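Local coordinates for protein endo-beta-1,4-glucanase (Cryptopygus antarcticus, PDB 5H4U) that cleaves internal beta-1,4-glucosidic linkages of cellulose, lichenan and cereal beta-glucans, releasing short cello-oligosaccharides as a secreted endoglucanase of glycosyl hydrolase family 45, at residues Gly88-Ser93 with Asn135-Met140; Asn113-Gly118 with Trp193-Asp198. One frame throughout, in Å; residues are numbered along the deposited sequence.

In the fold
The two contacts illustrate how a barrel enzyme joins its sheet to the loops at its rim. Interaction 1 pairs two neighbouring strands, Gly-88 to Ser-93 and Asn-135 to Met-140, and carries Asp-138, the probable proton donor; the side chain of Met-140 comes within about 6 Å of that of Asp-29, the probable nucleophile. Interaction 2 joins two loops farther out, its centre about 16 Å from that of interaction 1. They meet where Leu-139 CD2 packs against Phe-194 CE1 at 3.5 Å. Phe-194 thus links strand and loops, although its side chain stays about 10 Å from that of Asp-138.

Interaction 1: residues Gly88-Ser93 with Asn135-Met140; sequences GFAAAS and NHFDLM
Ala-91 and Asp-138 form the central hydrogen-bonded pair of an antiparallel ladder in which the two strands run at 153° to each other. The amide of each bonds to the carbonyl of the other, Asp-138 N lying 2.8 Å from Ala-91 O. Ser-93 and His-136 make the same reciprocal pair of hydrogen bonds two residues along, and beyond Ala-90 the ladder ends on a single direct bond, Met-140 N to Phe-89 O at 3.0 Å. The return bond is replaced by a water, which lies 2.9 Å from Phe-89 N and 2.8 Å from Met-140 O, so one water bridges the strands there.

Apolar contacts gather on the face bearing Ala-90, Ala-92, Phe-137 and Leu-139. With chi1 of -83°, CG anti to the carbonyl carbon, the Phe-137 ring is carried across to the alanines. Ala-92 CB sits over one ring face, 3.9 Å from the centroid, a CH-pi contact, while Ala-90 CB meets the ring edge at CD2, 4.2 Å away. A separate apolar contact, at the end of the ladder, is that of Phe-89 CB with Met-140 SD at 4.2 Å.

The other face, with Ala-91, Ser-93, His-136 and Asp-138, is more polar. Here Asp-138 OD2 lies 3.6 Å from Ala-91 CB, the methyl lying beside the carboxylate. Farther along, Ser-93 and His-136 touch through their CB atoms, and Ser-93 OG and His-136 NE2 hydrogen-bond to Ser-130 O and Asn-133 O respectively.

Both strands belong to the double-psi beta-barrel of family 45, one carrying Asp-138, the probable proton donor. Strand 85-94 pairs in parallel with strand 120-128, and strand 135-140 in parallel with strand 19-27. Tyr-107 and Phe-204 meet the Phe-137 ring, and helix 211-217 packs on Phe-89.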
ATOM      1  N   GLY A  88       2.039   7.431   0.328  1.00  8.74           N
ATOM      2  CA  GLY A  88       1.191   6.264   0.270  1.00  8.52           C
ATOM      3  C   GLY A  88       1.651   5.185   1.216  1.00  8.37           C
ATOM      4  O   GLY A  88       2.474   5.402   2.108  1.00  8.30           O
ATOM      5  N   PHE A  89       1.083   4.017   1.001  1.00  8.47           N
ATOM      6  CA  PHE A  89       1.385   2.842   1.787  1.00  8.58           C
ATOM      7  C   PHE A  89       1.819   1.729   0.841  1.00  8.22           C
ATOM      8  O   PHE A  89       1.504   1.740  -0.353  1.00  7.98           O
ATOM      9  CB  PHE A  89       0.166   2.495   2.654  1.00  8.38           C
ATOM     10  CG  PHE A  89      -0.272   3.647   3.525  1.00  8.46           C
ATOM     11  CD1 PHE A  89       0.211   3.779   4.820  1.00  8.54           C
ATOM     12  CD2 PHE A  89      -1.104   4.642   3.026  1.00  8.64           C
ATOM     13  CE1 PHE A  89      -0.152   4.855   5.611  1.00  9.25           C
ATOM     14  CE2 PHE A  89      -1.472   5.726   3.812  1.00  8.68           C
ATOM     15  CZ  PHE A  89      -1.001   5.834   5.104  1.00  9.43           C
ATOM     16  N   ALA A  90       2.592   0.790   1.368  1.00  8.23           N
ATOM     17  CA  ALA A  90       3.168  -0.217   0.497  1.00  7.99           C
ATOM     18  C   ALA A  90       3.435  -1.505   1.260  1.00  8.43           C
ATOM     19  O   ALA A  90       3.553  -1.528   2.490  1.00  8.44           O
ATOM     20  CB  ALA A  90       4.458   0.280  -0.147  1.00  8.26           C
ATOM     21  N   ALA A  91       3.497  -2.582   0.497  1.00  8.16           N
ATOM     22  CA  ALA A  91       4.114  -3.813   0.934  1.00  8.98           C
ATOM     23  C   ALA A  91       5.590  -3.758   0.580  1.00  9.39           C
ATOM     24  O   ALA A  91       5.990  -3.103  -0.381  1.00  9.27           O
ATOM     25  CB  ALA A  91       3.464  -5.021   0.272  1.00  9.02           C
ATOM     26  N   ALA A  92       6.414  -4.383   1.399  1.00  9.49           N
ATOM     27  CA  ALA A  92       7.828  -4.377   1.085  1.00 10.31           C
ATOM     28  C   ALA A  92       8.433  -5.722   1.426  1.00 10.88           C
ATOM     29  O   ALA A  92       7.942  -6.468   2.276  1.00 10.71           O
ATOM     30  CB  ALA A  92       8.584  -3.257   1.802  1.00  9.90           C
ATOM     31  N   SER A  93       9.518  -6.001   0.730  1.00 11.55           N
ATOM     32  CA  SER A  93      10.323  -7.207   0.851  1.00 11.53           C
ATOM     33  C   SER A  93      11.726  -6.639   0.713  1.00 12.10           C
ATOM     34  O   SER A  93      12.210  -6.434  -0.402  1.00 12.59           O
ATOM     35  CB  SER A  93       9.979  -8.205  -0.239  1.00 11.87           C
ATOM     36  OG  SER A  93      10.585  -9.449   0.000  1.00 13.65           O
ATOM     37  N   ASN A 135      15.175  -5.873  -3.139  1.00 14.40           N
ATOM     38  CA  ASN A 135      14.286  -4.867  -2.555  1.00 13.51           C
ATOM     39  C   ASN A 135      13.071  -4.618  -3.438  1.00 12.62           C
ATOM     40  O   ASN A 135      13.191  -4.088  -4.546  1.00 12.41           O
ATOM     41  CB  ASN A 135      15.028  -3.570  -2.287  1.00 13.44           C
ATOM     42  CG  ASN A 135      16.214  -3.775  -1.419  1.00 14.23           C
ATOM     43  OD1 ASN A 135      16.122  -4.492  -0.415  1.00 14.79           O
ATOM     44  ND2 ASN A 135      17.326  -3.111  -1.744  1.00 13.46           N
ATOM     45  N   HIS A 136      11.899  -4.954  -2.914  1.00 12.29           N
ATOM     46  CA  HIS A 136      10.673  -4.942  -3.692  1.00 11.64           C
ATOM     47  C   HIS A 136       9.630  -4.177  -2.897  1.00 10.94           C
ATOM     48  O   HIS A 136       9.360  -4.527  -1.743  1.00 10.73           O
ATOM     49  CB  HIS A 136      10.204  -6.380  -3.927  1.00 12.49           C
ATOM     50  CG  HIS A 136      11.159  -7.204  -4.732  1.00 13.52           C
ATOM     51  ND1 HIS A 136      10.881  -7.659  -6.003  1.00 14.06           N
ATOM     52  CD2 HIS A 136      12.401  -7.658  -4.431  1.00 14.61           C
ATOM     53  CE1 HIS A 136      11.907  -8.364  -6.448  1.00 14.95           C
ATOM     54  NE2 HIS A 136      12.844  -8.377  -5.515  1.00 15.14           N
ATOM     55  N   PHE A 137       9.027  -3.161  -3.510  1.00 10.28           N
ATOM     56  CA  PHE A 137       7.963  -2.384  -2.878  1.00  9.19           C
ATOM     57  C   PHE A 137       6.729  -2.503  -3.756  1.00  9.10           C
ATOM     58  O   PHE A 137       6.774  -2.167  -4.942  1.00  9.12           O
ATOM     59  CB  PHE A 137       8.354  -0.913  -2.706  1.00  9.11           C
ATOM     60  CG  PHE A 137       9.181  -0.632  -1.483  1.00  9.48           C
ATOM     61  CD1 PHE A 137      10.526  -0.968  -1.446  1.00  9.63           C
ATOM     62  CD2 PHE A 137       8.634   0.030  -0.394  1.00  9.23           C
ATOM     63  CE1 PHE A 137      11.292  -0.687  -0.333  1.00 10.12           C
ATOM     64  CE2 PHE A 137       9.393   0.307   0.727  1.00  8.74           C
ATOM     65  CZ  PHE A 137      10.716  -0.051   0.768  1.00  9.41           C
ATOM     66  N   ASP A 138       5.630  -2.965  -3.175  1.00  9.09           N
ATOM     67  CA  ASP A 138       4.359  -3.110  -3.884  1.00  8.64           C
ATOM     68  C   ASP A 138       3.500  -1.947  -3.427  1.00  8.01           C
ATOM     69  O   ASP A 138       2.995  -1.949  -2.310  1.00  8.36           O
ATOM     70  CB  ASP A 138       3.693  -4.457  -3.604  1.00  8.51           C
ATOM     71  CG  ASP A 138       4.685  -5.630  -3.626  1.00  9.77           C
ATOM     72  OD1 ASP A 138       5.569  -5.668  -4.522  1.00  9.46           O
ATOM     73  OD2 ASP A 138       4.574  -6.537  -2.758  1.00 10.68           O
ATOM     74  N   LEU A 139       3.398  -0.922  -4.262  1.00  7.93           N
ATOM     75  CA  LEU A 139       2.625   0.260  -3.902  1.00  8.13           C
ATOM     76  C   LEU A 139       1.137  -0.062  -3.863  1.00  7.27           C
ATOM     77  O   LEU A 139       0.593  -0.679  -4.779  1.00  7.69           O
ATOM     78  CB  LEU A 139       2.902   1.414  -4.881  1.00  7.91           C
ATOM     79  CG  LEU A 139       4.279   2.103  -4.928  1.00  8.06           C
ATOM     80  CD1 LEU A 139       5.433   1.138  -4.972  1.00  8.90           C
ATOM     81  CD2 LEU A 139       4.383   3.046  -6.104  1.00  7.74           C
ATOM     82  N   MET A 140       0.469   0.420  -2.830  1.00  7.35           N
ATOM     83  CA  MET A 140      -0.955   0.158  -2.665  1.00  7.59           C
ATOM     84  C   MET A 140      -1.740   1.196  -3.468  1.00  7.60           C
ATOM     85  O   MET A 140      -1.872   2.350  -3.065  1.00  7.70           O
ATOM     86  CB  MET A 140      -1.309   0.168  -1.183  1.00  7.63           C
ATOM     87  CG  MET A 140      -1.038  -1.169  -0.531  1.00  8.31           C
ATOM     88  SD  MET A 140      -1.180  -1.243   1.276  1.00 11.13           S
ATOM     89  CE  MET A 140      -2.930  -1.564   1.435  1.00  9.07           C
TER
HETATM   90  O   HOH W   1      -1.303   3.716  -0.690  1.00  8.05           O

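Interaction 2: residues Asn113-Gly118 with Trp193-Asp198; sequences NTAISG and WFKNAD
Ile-116 packs on Phe-194 and Ala-197, and Thr-114 on Ala-197, in a largely apolar loop-to-loop contact at the periphery of the barrel, between the turn joining strands 106-111 and 120-128 and the segment that leads from helix 184-191 to strand 201-207. Ile-116 enters it with both branches. Its CD1 lies over one face of the Phe-194 ring, 4.3 Å from the centroid, and also meets Ala-197 CB at 3.7 Å. The other branch, CG2, rests beside Phe-194 O and against Lys-195 CB, 3.6 Å away. From there the lysine chain, extended beyond CG, runs past Ala-115 and makes a weak hydrogen bond from NZ to Ala-115 O at 3.4 Å.

Thr-114 serves both sides. At chi1 of 64° its OG1 is held between backbone N and carbonyl carbon, where it accepts the Ile-116 N-H at 3.0 Å and nearly in line, while it also faces the Ala-197 methyl. A valine in its place would probably leave the Ile-116 amide without this acceptor and the turn less firmly fixed.

That bond closes an ST turn, set within a type I beta turn from Thr-114 to Ser-117. Across from it, Ala-197 N bonds back to Phe-194 O. Two tight turns packed together through Ile-116, Ala-197 and the Phe-194 ring thus join peripheral connections of the double-psi beta-barrel, the fold of family 45.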
ATOM      1  N   ASN A 113      13.278   5.406 -13.384  1.00 10.67           N
ATOM      2  CA  ASN A 113      13.229   5.008 -14.786  1.00 11.09           C
ATOM      3  C   ASN A 113      11.914   5.144 -15.549  1.00 11.56           C
ATOM      4  O   ASN A 113      11.867   4.656 -16.687  1.00 12.51           O
ATOM      5  CB  ASN A 113      13.674   3.558 -14.970  1.00 10.87           C
ATOM      6  CG  ASN A 113      12.621   2.573 -14.560  1.00 11.07           C
ATOM      7  OD1 ASN A 113      11.851   2.805 -13.640  1.00 11.04           O
ATOM      8  ND2 ASN A 113      12.528   1.496 -15.291  1.00 12.66           N
ATOM      9  N   THR A 114      10.840   5.726 -15.045  1.00 10.32           N
ATOM     10  CA  THR A 114       9.779   5.798 -16.054  1.00 10.30           C
ATOM     11  C   THR A 114       9.481   7.233 -16.447  1.00 10.18           C
ATOM     12  O   THR A 114      10.344   8.108 -16.382  1.00 10.61           O
ATOM     13  CB  THR A 114       8.472   5.163 -15.591  1.00 10.38           C
ATOM     14  OG1 THR A 114       7.959   5.895 -14.471  1.00  9.24           O
ATOM     15  CG2 THR A 114       8.663   3.667 -15.256  1.00  9.68           C
ATOM     16  N   ALA A 115       8.265   7.479 -16.895  1.00 10.24           N
ATOM     17  CA  ALA A 115       7.860   8.859 -17.078  1.00 10.21           C
ATOM     18  C   ALA A 115       7.853   9.621 -15.755  1.00  9.92           C
ATOM     19  O   ALA A 115       7.814  10.853 -15.773  1.00  9.89           O
ATOM     20  CB  ALA A 115       6.492   8.918 -17.751  1.00 10.12           C
ATOM     21  N   ILE A 116       7.855   8.927 -14.615  1.00  9.44           N
ATOM     22  CA  ILE A 116       7.903   9.579 -13.304  1.00  9.11           C
ATOM     23  C   ILE A 116       9.322   9.571 -12.724  1.00  9.21           C
ATOM     24  O   ILE A 116       9.499   9.764 -11.518  1.00  8.55           O
ATOM     25  CB  ILE A 116       6.896   8.966 -12.319  1.00  8.47           C
ATOM     26  CG1 ILE A 116       7.264   7.531 -11.970  1.00  8.59           C
ATOM     27  CG2 ILE A 116       5.526   8.991 -12.914  1.00  8.50           C
ATOM     28  CD1 ILE A 116       6.348   6.888 -10.963  1.00  8.42           C
ATOM     29  N   SER A 117      10.329   9.315 -13.562  1.00  9.87           N
ATOM     30  CA  SER A 117      11.733   9.381 -13.154  1.00  9.61           C
ATOM     31  C   SER A 117      12.069  10.743 -12.561  1.00  9.34           C
ATOM     32  O   SER A 117      11.718  11.779 -13.128  1.00  9.60           O
ATOM     33  CB  SER A 117      12.637   9.103 -14.349  1.00  9.87           C
ATOM     34  OG  SER A 117      13.986   8.977 -13.944  1.00 10.08           O
ATOM     35  N   GLY A 118      12.730  10.735 -11.409  1.00  9.17           N
ATOM     36  CA  GLY A 118      13.047  11.948 -10.706  1.00  9.37           C
ATOM     37  C   GLY A 118      12.045  12.332  -9.645  1.00 10.06           C
ATOM     38  O   GLY A 118      12.377  13.129  -8.756  1.00 10.69           O
ATOM     39  N   TRP A 193      -0.552  11.855 -11.086  1.00  8.08           N
ATOM     40  CA  TRP A 193       0.784  12.090 -10.552  1.00  7.96           C
ATOM     41  C   TRP A 193       1.712  10.931 -10.875  1.00  8.26           C
ATOM     42  O   TRP A 193       2.894  11.135 -11.180  1.00  8.25           O
ATOM     43  CB  TRP A 193       0.693  12.285  -9.042  1.00  7.69           C
ATOM     44  CG  TRP A 193       1.987  12.604  -8.317  1.00  8.13           C
ATOM     45  CD1 TRP A 193       2.374  13.828  -7.854  1.00  8.32           C
ATOM     46  CD2 TRP A 193       3.031  11.691  -7.933  1.00  7.98           C
ATOM     47  NE1 TRP A 193       3.583  13.742  -7.218  1.00  8.15           N
ATOM     48  CE2 TRP A 193       4.018  12.445  -7.261  1.00  8.05           C
ATOM     49  CE3 TRP A 193       3.234  10.319  -8.107  1.00  7.60           C
ATOM     50  CZ2 TRP A 193       5.187  11.878  -6.762  1.00  8.06           C
ATOM     51  CZ3 TRP A 193       4.395   9.760  -7.628  1.00  7.81           C
ATOM     52  CH2 TRP A 193       5.358  10.538  -6.952  1.00  8.21           C
ATOM     53  N   PHE A 194       1.184   9.706 -10.811  1.00  8.48           N
ATOM     54  CA  PHE A 194       1.928   8.477 -11.030  1.00  8.13           C
ATOM     55  C   PHE A 194       2.092   8.149 -12.508  1.00  8.48           C
ATOM     56  O   PHE A 194       2.931   7.323 -12.854  1.00  8.30           O
ATOM     57  CB  PHE A 194       1.198   7.351 -10.297  1.00  8.31           C
ATOM     58  CG  PHE A 194       1.971   6.070 -10.165  1.00  8.25           C
ATOM     59  CD1 PHE A 194       2.942   5.916  -9.178  1.00  7.92           C
ATOM     60  CD2 PHE A 194       1.705   5.007 -11.005  1.00  8.24           C
ATOM     61  CE1 PHE A 194       3.628   4.726  -9.035  1.00  7.60           C
ATOM     62  CE2 PHE A 194       2.405   3.824 -10.870  1.00  8.92           C
ATOM     63  CZ  PHE A 194       3.367   3.685  -9.869  1.00  8.24           C
ATOM     64  N   LYS A 195       1.292   8.767 -13.379  1.00  9.26           N
ATOM     65  CA  LYS A 195       1.447   8.715 -14.838  1.00  8.82           C
ATOM     66  C   LYS A 195       1.302   7.317 -15.400  1.00  9.03           C
ATOM     67  O   LYS A 195       1.821   7.033 -16.479  1.00  9.62           O
ATOM     68  CB  LYS A 195       2.779   9.306 -15.284  1.00  8.39           C
ATOM     69  CG  LYS A 195       2.758  10.800 -15.316  1.00  9.24           C
ATOM     70  CD  LYS A 195       4.100  11.395 -15.683  1.00  9.31           C
ATOM     71  CE  LYS A 195       4.172  12.827 -15.239  1.00  8.62           C
ATOM     72  NZ  LYS A 195       5.488  13.383 -15.517  1.00  9.37           N
ATOM     73  N   ASN A 196       0.580   6.448 -14.695  1.00  9.07           N
ATOM     74  CA  ASN A 196       0.437   5.039 -15.054  1.00  9.04           C
ATOM     75  C   ASN A 196       1.781   4.387 -15.380  1.00  8.75           C
ATOM     76  O   ASN A 196       1.860   3.445 -16.170  1.00  9.28           O
ATOM     77  CB  ASN A 196      -0.548   4.907 -16.208  1.00  9.38           C
ATOM     78  CG  ASN A 196      -1.004   3.488 -16.429  1.00  9.98           C
ATOM     79  OD1 ASN A 196      -0.986   2.655 -15.506  1.00  9.46           O
ATOM     80  ND2 ASN A 196      -1.458   3.210 -17.642  1.00  9.99           N
ATOM     81  N   ALA A 197       2.828   4.825 -14.688  1.00  8.62           N
ATOM     82  CA  ALA A 197       4.141   4.212 -14.793  1.00  8.61           C
ATOM     83  C   ALA A 197       4.037   2.725 -14.538  1.00  9.28           C
ATOM     84  O   ALA A 197       3.282   2.285 -13.668  1.00  9.77           O
ATOM     85  CB  ALA A 197       5.099   4.832 -13.780  1.00  9.04           C
ATOM     86  N   ASP A 198       4.775   1.951 -15.319  1.00  9.73           N
ATOM     87  CA  ASP A 198       4.742   0.492 -15.239  1.00  9.39           C
ATOM     88  C   ASP A 198       5.985   0.007 -14.500  1.00  9.21           C
ATOM     89  O   ASP A 198       7.084   0.008 -15.062  1.00  9.57           O
ATOM     90  CB  ASP A 198       4.657  -0.091 -16.646  1.00  9.25           C
ATOM     91  CG  ASP A 198       4.243  -1.525 -16.660  1.00 10.32           C
ATOM     92  OD1 ASP A 198       3.750  -2.034 -15.620  1.00 10.55           O
ATOM     93  OD2 ASP A 198       4.390  -2.145 -17.731  1.00 11.00           O
TER